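Local coordinates for protein probable arylamine n-acetyl transferase (Mycobacterium abscessus, PDB 4GUZ) that probably transfers the acetyl group of acetyl-coenzyme A to arylamine substrates, at residues A151-L159 with Q224-I232. Residues are numbered along the deposited sequence; the frame is centred on the assembly and turned at random.
Sequences ADESWTYRL and QISPDHAYI
The indole of Trp-155 reaches from one beta hairpin onto the end of another and carries the closely packed part of this contact. Its NE1 donates an almost straight hydrogen bond (N-H...O 172°) to Ser-226 O, 3.0 Å away and close to the ring plane. Over one face of the indole lies the terminal methyl of Ile-225, whose CD1 makes a CH-pi contact 3.7 Å from the centroid of the five-membered ring. With CG1 of Ile-225 anti to its backbone N (chi1 -166°), that branch reaches the indole and lays CD1 over the ring. Ala-230 CB touches Trp-155 CZ2 obliquely at 3.7 Å, while Ile-241 and Pro-243 also pack against the indole. The in-plane bond at the edge and the methyl over the face both restrict rotation of the indole.

Two hairpin turns thus meet end to end: a type II' turn, Asp-152 to Trp-155, joins strand 147-152, at the edge of one antiparallel sheet, to its neighbour 155-162, and a type I turn, Ser-226 to His-229, links neighbouring strands of a second antiparallel sheet. This places the contact between the hairpins of the barrel-like sheet and of the alpha/beta lid sheet, as in the three-domain fold of this family.

Toward solvent the fit is looser and more polar. Ser-154 N donates to Pro-227 O at 3.0 Å, and Ser-154 OG gives a short 2.6 Å bond to Asp-228 OD1, meeting it on the anti side and 34° out of the carboxylate plane. Gln-242 NE2 bonds the same oxygen, so Asp-228 links the turn to strand 237-242. At the exposed margin Glu-153 runs alongside Pro-227, with Glu-153 CG 3.6 Å from Pro-227 CB; Glu-153 OE2 forms a salt bridge with Arg-40 of helix 32-45.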
ATOM      1  N   ALA A 151      -0.380 -15.249 -11.223  1.00 17.59           N
ATOM      2  CA  ALA A 151      -0.008 -14.251 -12.217  1.00 16.90           C
ATOM      3  C   ALA A 151      -0.835 -12.987 -11.971  1.00 19.82           C
ATOM      4  O   ALA A 151      -2.042 -13.052 -11.712  1.00 17.35           O
ATOM      5  CB  ALA A 151      -0.247 -14.786 -13.635  1.00 17.89           C
ATOM      6  N   ASP A 152      -0.180 -11.844 -11.992  1.00 17.34           N
ATOM      7  CA  ASP A 152      -0.847 -10.573 -11.786  1.00 16.18           C
ATOM      8  C   ASP A 152      -0.281  -9.668 -12.824  1.00 17.21           C
ATOM      9  O   ASP A 152       0.721  -8.998 -12.603  1.00 16.65           O
ATOM     10  CB  ASP A 152      -0.622 -10.085 -10.344  1.00 17.07           C
ATOM     11  CG  ASP A 152      -1.334  -8.802  -9.986  1.00 22.15           C
ATOM     12  OD1 ASP A 152      -2.572  -8.734 -10.162  1.00 23.74           O
ATOM     13  OD2 ASP A 152      -0.667  -7.878  -9.492  1.00 22.41           O
ATOM     14  N   GLU A 153      -0.853  -9.757 -14.032  1.00 15.34           N
ATOM     15  CA  GLU A 153      -0.372  -9.047 -15.217  1.00 13.58           C
ATOM     16  C   GLU A 153       1.073  -9.530 -15.508  1.00 19.66           C
ATOM     17  O   GLU A 153       1.259 -10.747 -15.610  1.00 21.16           O
ATOM     18  CB  GLU A 153      -0.524  -7.521 -15.051  1.00 14.02           C
ATOM     19  CG  GLU A 153      -1.983  -7.063 -15.075  1.00 17.17           C
ATOM     20  CD  GLU A 153      -2.720  -7.309 -16.384  1.00 19.83           C
ATOM     21  OE1 GLU A 153      -2.071  -7.584 -17.420  1.00 16.21           O
ATOM     22  OE2 GLU A 153      -3.966  -7.285 -16.352  1.00 17.89           O
ATOM     23  N   SER A 154       2.089  -8.647 -15.560  1.00 18.04           N
ATOM     24  CA  SER A 154       3.472  -9.089 -15.806  1.00 17.64           C
ATOM     25  C   SER A 154       4.201  -9.510 -14.528  1.00 20.58           C
ATOM     26  O   SER A 154       5.336 -10.000 -14.595  1.00 18.64           O
ATOM     27  CB  SER A 154       4.283  -8.017 -16.524  1.00 19.47           C
ATOM     28  OG  SER A 154       3.723  -7.730 -17.796  1.00 20.28           O
ATOM     29  N   TRP A 155       3.549  -9.321 -13.373  1.00 16.85           N
ATOM     30  CA  TRP A 155       4.084  -9.656 -12.060  1.00 16.27           C
ATOM     31  C   TRP A 155       3.653 -11.041 -11.693  1.00 19.44           C
ATOM     32  O   TRP A 155       2.630 -11.519 -12.194  1.00 19.70           O
ATOM     33  CB  TRP A 155       3.604  -8.648 -10.998  1.00 14.62           C
ATOM     34  CG  TRP A 155       3.857  -7.225 -11.404  1.00 14.59           C
ATOM     35  CD1 TRP A 155       2.986  -6.386 -12.037  1.00 17.07           C
ATOM     36  CD2 TRP A 155       5.117  -6.542 -11.357  1.00 14.53           C
ATOM     37  NE1 TRP A 155       3.619  -5.207 -12.361  1.00 16.03           N
ATOM     38  CE2 TRP A 155       4.927  -5.270 -11.938  1.00 17.30           C
ATOM     39  CE3 TRP A 155       6.369  -6.844 -10.783  1.00 15.77           C
ATOM     40  CZ2 TRP A 155       5.941  -4.303 -11.975  1.00 16.41           C
ATOM     41  CZ3 TRP A 155       7.387  -5.896 -10.856  1.00 17.10           C
ATOM     42  CH2 TRP A 155       7.172  -4.646 -11.447  1.00 17.39           C
ATOM     43  N   THR A 156       4.428 -11.695 -10.822  1.00 15.18           N
ATOM     44  CA  THR A 156       4.117 -13.047 -10.343  1.00 15.40           C
ATOM     45  C   THR A 156       4.330 -13.087  -8.842  1.00 17.64           C
ATOM     46  O   THR A 156       5.348 -12.594  -8.342  1.00 13.93           O
ATOM     47  CB  THR A 156       4.942 -14.121 -11.078  1.00 23.81           C
ATOM     48  OG1 THR A 156       4.984 -13.817 -12.466  1.00 22.87           O
ATOM     49  CG2 THR A 156       4.368 -15.523 -10.899  1.00 24.72           C
ATOM     50  N   TYR A 157       3.369 -13.686  -8.136  1.00 16.41           N
ATOM     51  CA  TYR A 157       3.412 -13.820  -6.683  1.00 15.95           C
ATOM     52  C   TYR A 157       3.294 -15.272  -6.274  1.00 21.06           C
ATOM     53  O   TYR A 157       2.748 -16.104  -7.015  1.00 20.90           O
ATOM     54  CB  TYR A 157       2.273 -12.996  -6.035  1.00 16.89           C
ATOM     55  CG  TYR A 157       2.395 -11.516  -6.338  1.00 19.32           C
ATOM     56  CD1 TYR A 157       3.393 -10.743  -5.746  1.00 22.86           C
ATOM     57  CD2 TYR A 157       1.522 -10.890  -7.221  1.00 18.50           C
ATOM     58  CE1 TYR A 157       3.557  -9.402  -6.079  1.00 25.47           C
ATOM     59  CE2 TYR A 157       1.676  -9.546  -7.561  1.00 18.63           C
ATOM     60  CZ  TYR A 157       2.704  -8.809  -6.994  1.00 29.84           C
ATOM     61  OH  TYR A 157       2.862  -7.475  -7.303  1.00 29.17           O
ATOM     62  N   ARG A 158       3.791 -15.574  -5.082  1.00 16.26           N
ATOM     63  CA  ARG A 158       3.643 -16.891  -4.485  1.00 14.69           C
ATOM     64  C   ARG A 158       3.073 -16.709  -3.100  1.00 20.20           C
ATOM     65  O   ARG A 158       3.552 -15.875  -2.338  1.00 20.09           O
ATOM     66  CB  ARG A 158       4.945 -17.676  -4.419  1.00 14.69           C
ATOM     67  CG  ARG A 158       4.685 -19.143  -4.030  1.00 18.13           C
ATOM     68  CD  ARG A 158       5.849 -19.789  -3.347  1.00 27.33           C
ATOM     69  NE  ARG A 158       5.625 -21.226  -3.192  1.00 33.60           N
ATOM     70  CZ  ARG A 158       6.555 -22.080  -2.782  1.00 53.13           C
ATOM     71  NH1 ARG A 158       7.775 -21.649  -2.481  1.00 39.11           N
ATOM     72  NH2 ARG A 158       6.273 -23.373  -2.669  1.00 40.18           N
ATOM     73  N   LEU A 159       2.025 -17.455  -2.797  1.00 18.34           N
ATOM     74  CA  LEU A 159       1.382 -17.433  -1.490  1.00 17.98           C
ATOM     75  C   LEU A 159       1.630 -18.788  -0.857  1.00 18.99           C
ATOM     76  O   LEU A 159       1.444 -19.793  -1.517  1.00 17.11           O
ATOM     77  CB  LEU A 159      -0.117 -17.150  -1.680  1.00 17.93           C
ATOM     78  CG  LEU A 159      -0.975 -16.925  -0.439  1.00 20.75           C
ATOM     79  CD1 LEU A 159      -0.587 -15.657   0.300  1.00 18.96           C
ATOM     80  CD2 LEU A 159      -2.447 -16.843  -0.823  1.00 20.57           C
ATOM     81  N   GLN A 224       5.064   3.460  -7.627  1.00 16.48           N
ATOM     82  CA  GLN A 224       3.994   3.420  -8.623  1.00 16.14           C
ATOM     83  C   GLN A 224       4.085   2.101  -9.359  1.00 19.61           C
ATOM     84  O   GLN A 224       5.180   1.691  -9.720  1.00 19.86           O
ATOM     85  CB  GLN A 224       4.083   4.629  -9.601  1.00 17.09           C
ATOM     86  CG  GLN A 224       3.003   4.634 -10.711  1.00 17.59           C
ATOM     87  CD  GLN A 224       3.352   5.663 -11.763  1.00 31.02           C
ATOM     88  OE1 GLN A 224       3.114   6.877 -11.605  1.00 26.48           O
ATOM     89  NE2 GLN A 224       4.001   5.213 -12.826  1.00 19.04           N
ATOM     90  N   ILE A 225       2.942   1.416  -9.566  1.00 15.37           N
ATOM     91  CA  ILE A 225       2.946   0.146 -10.295  1.00 14.30           C
ATOM     92  C   ILE A 225       1.891   0.213 -11.411  1.00 18.80           C
ATOM     93  O   ILE A 225       0.884   0.922 -11.302  1.00 16.55           O
ATOM     94  CB  ILE A 225       2.785  -1.090  -9.350  1.00 16.00           C
ATOM     95  CG1 ILE A 225       3.142  -2.428 -10.059  1.00 16.07           C
ATOM     96  CG2 ILE A 225       1.418  -1.109  -8.652  1.00 18.66           C
ATOM     97  CD1 ILE A 225       3.389  -3.695  -9.154  1.00 20.61           C
ATOM     98  N   SER A 226       2.199  -0.469 -12.513  1.00 16.30           N
ATOM     99  CA  SER A 226       1.381  -0.598 -13.705  1.00 15.95           C
ATOM    100  C   SER A 226       1.326  -2.082 -14.066  1.00 18.81           C
ATOM    101  O   SER A 226       2.151  -2.846 -13.553  1.00 17.10           O
ATOM    102  CB  SER A 226       2.010   0.211 -14.849  1.00 20.97           C
ATOM    103  OG  SER A 226       2.111   1.594 -14.546  1.00 30.88           O
ATOM    104  N   PRO A 227       0.477  -2.529 -15.029  1.00 17.16           N
ATOM    105  CA  PRO A 227       0.497  -3.957 -15.403  1.00 16.18           C
ATOM    106  C   PRO A 227       1.859  -4.452 -15.940  1.00 20.72           C
ATOM    107  O   PRO A 227       2.200  -5.622 -15.734  1.00 18.81           O
ATOM    108  CB  PRO A 227      -0.585  -4.040 -16.488  1.00 18.08           C
ATOM    109  CG  PRO A 227      -1.524  -2.917 -16.168  1.00 21.23           C
ATOM    110  CD  PRO A 227      -0.583  -1.803 -15.762  1.00 18.38           C
ATOM    111  N   ASP A 228       2.641  -3.584 -16.602  1.00 17.25           N
ATOM    112  CA  ASP A 228       3.901  -4.031 -17.190  1.00 17.95           C
ATOM    113  C   ASP A 228       5.070  -3.083 -16.867  1.00 21.59           C
ATOM    114  O   ASP A 228       6.064  -3.026 -17.610  1.00 18.78           O
ATOM    115  CB  ASP A 228       3.723  -4.206 -18.724  1.00 19.28           C
ATOM    116  CG  ASP A 228       4.837  -4.967 -19.434  1.00 26.26           C
ATOM    117  OD1 ASP A 228       5.288  -5.999 -18.899  1.00 21.98           O
ATOM    118  OD2 ASP A 228       5.270  -4.510 -20.521  1.00 31.54           O
ATOM    119  N   HIS A 229       4.999  -2.419 -15.691  1.00 20.11           N
ATOM    120  CA  HIS A 229       6.048  -1.484 -15.290  1.00 20.08           C
ATOM    121  C   HIS A 229       5.886  -1.026 -13.864  1.00 21.28           C
ATOM    122  O   HIS A 229       4.782  -1.054 -13.341  1.00 18.77           O
ATOM    123  CB  HIS A 229       6.010  -0.237 -16.197  1.00 21.72           C
ATOM    124  CG  HIS A 229       7.356   0.361 -16.445  1.00 26.80           C
ATOM    125  ND1 HIS A 229       8.277  -0.253 -17.278  1.00 29.90           N
ATOM    126  CD2 HIS A 229       7.894   1.505 -15.962  1.00 29.89           C
ATOM    127  CE1 HIS A 229       9.344   0.529 -17.271  1.00 29.79           C
ATOM    128  NE2 HIS A 229       9.159   1.599 -16.492  1.00 30.06           N
ATOM    129  N   ALA A 230       6.985  -0.523 -13.266  1.00 17.57           N
ATOM    130  CA  ALA A 230       6.974   0.082 -11.933  1.00 17.83           C
ATOM    131  C   ALA A 230       8.102   1.077 -11.777  1.00 18.92           C
ATOM    132  O   ALA A 230       9.116   0.987 -12.466  1.00 17.78           O
ATOM    133  CB  ALA A 230       7.086  -0.985 -10.854  1.00 18.92           C
ATOM    134  N   TYR A 231       7.906   2.047 -10.885  1.00 16.57           N
ATOM    135  CA  TYR A 231       8.902   3.025 -10.457  1.00 17.05           C
ATOM    136  C   TYR A 231       8.927   3.094  -8.962  1.00 19.46           C
ATOM    137  O   TYR A 231       7.868   3.098  -8.317  1.00 16.90           O
ATOM    138  CB  TYR A 231       8.612   4.449 -10.957  1.00 19.85           C
ATOM    139  CG  TYR A 231       8.711   4.659 -12.440  1.00 23.33           C
ATOM    140  CD1 TYR A 231       9.932   4.950 -13.041  1.00 24.92           C
ATOM    141  CD2 TYR A 231       7.570   4.685 -13.232  1.00 25.67           C
ATOM    142  CE1 TYR A 231      10.024   5.194 -14.411  1.00 24.32           C
ATOM    143  CE2 TYR A 231       7.647   4.931 -14.601  1.00 28.21           C
ATOM    144  CZ  TYR A 231       8.874   5.186 -15.187  1.00 36.04           C
ATOM    145  OH  TYR A 231       8.925   5.435 -16.540  1.00 41.24           O
ATOM    146  N   ILE A 232      10.118   3.218  -8.421  1.00 16.87           N
ATOM    147  CA  ILE A 232      10.354   3.390  -6.998  1.00 16.56           C
ATOM    148  C   ILE A 232      11.424   4.451  -6.837  1.00 21.32           C
ATOM    149  O   ILE A 232      12.526   4.265  -7.347  1.00 21.15           O
ATOM    150  CB  ILE A 232      10.776   2.088  -6.241  1.00 18.47           C
ATOM    151  CG1 ILE A 232       9.719   0.953  -6.303  1.00 17.83           C
ATOM    152  CG2 ILE A 232      11.132   2.425  -4.772  1.00 18.26           C
ATOM    153  CD1 ILE A 232      10.188  -0.475  -5.683  1.00 18.71           C
TER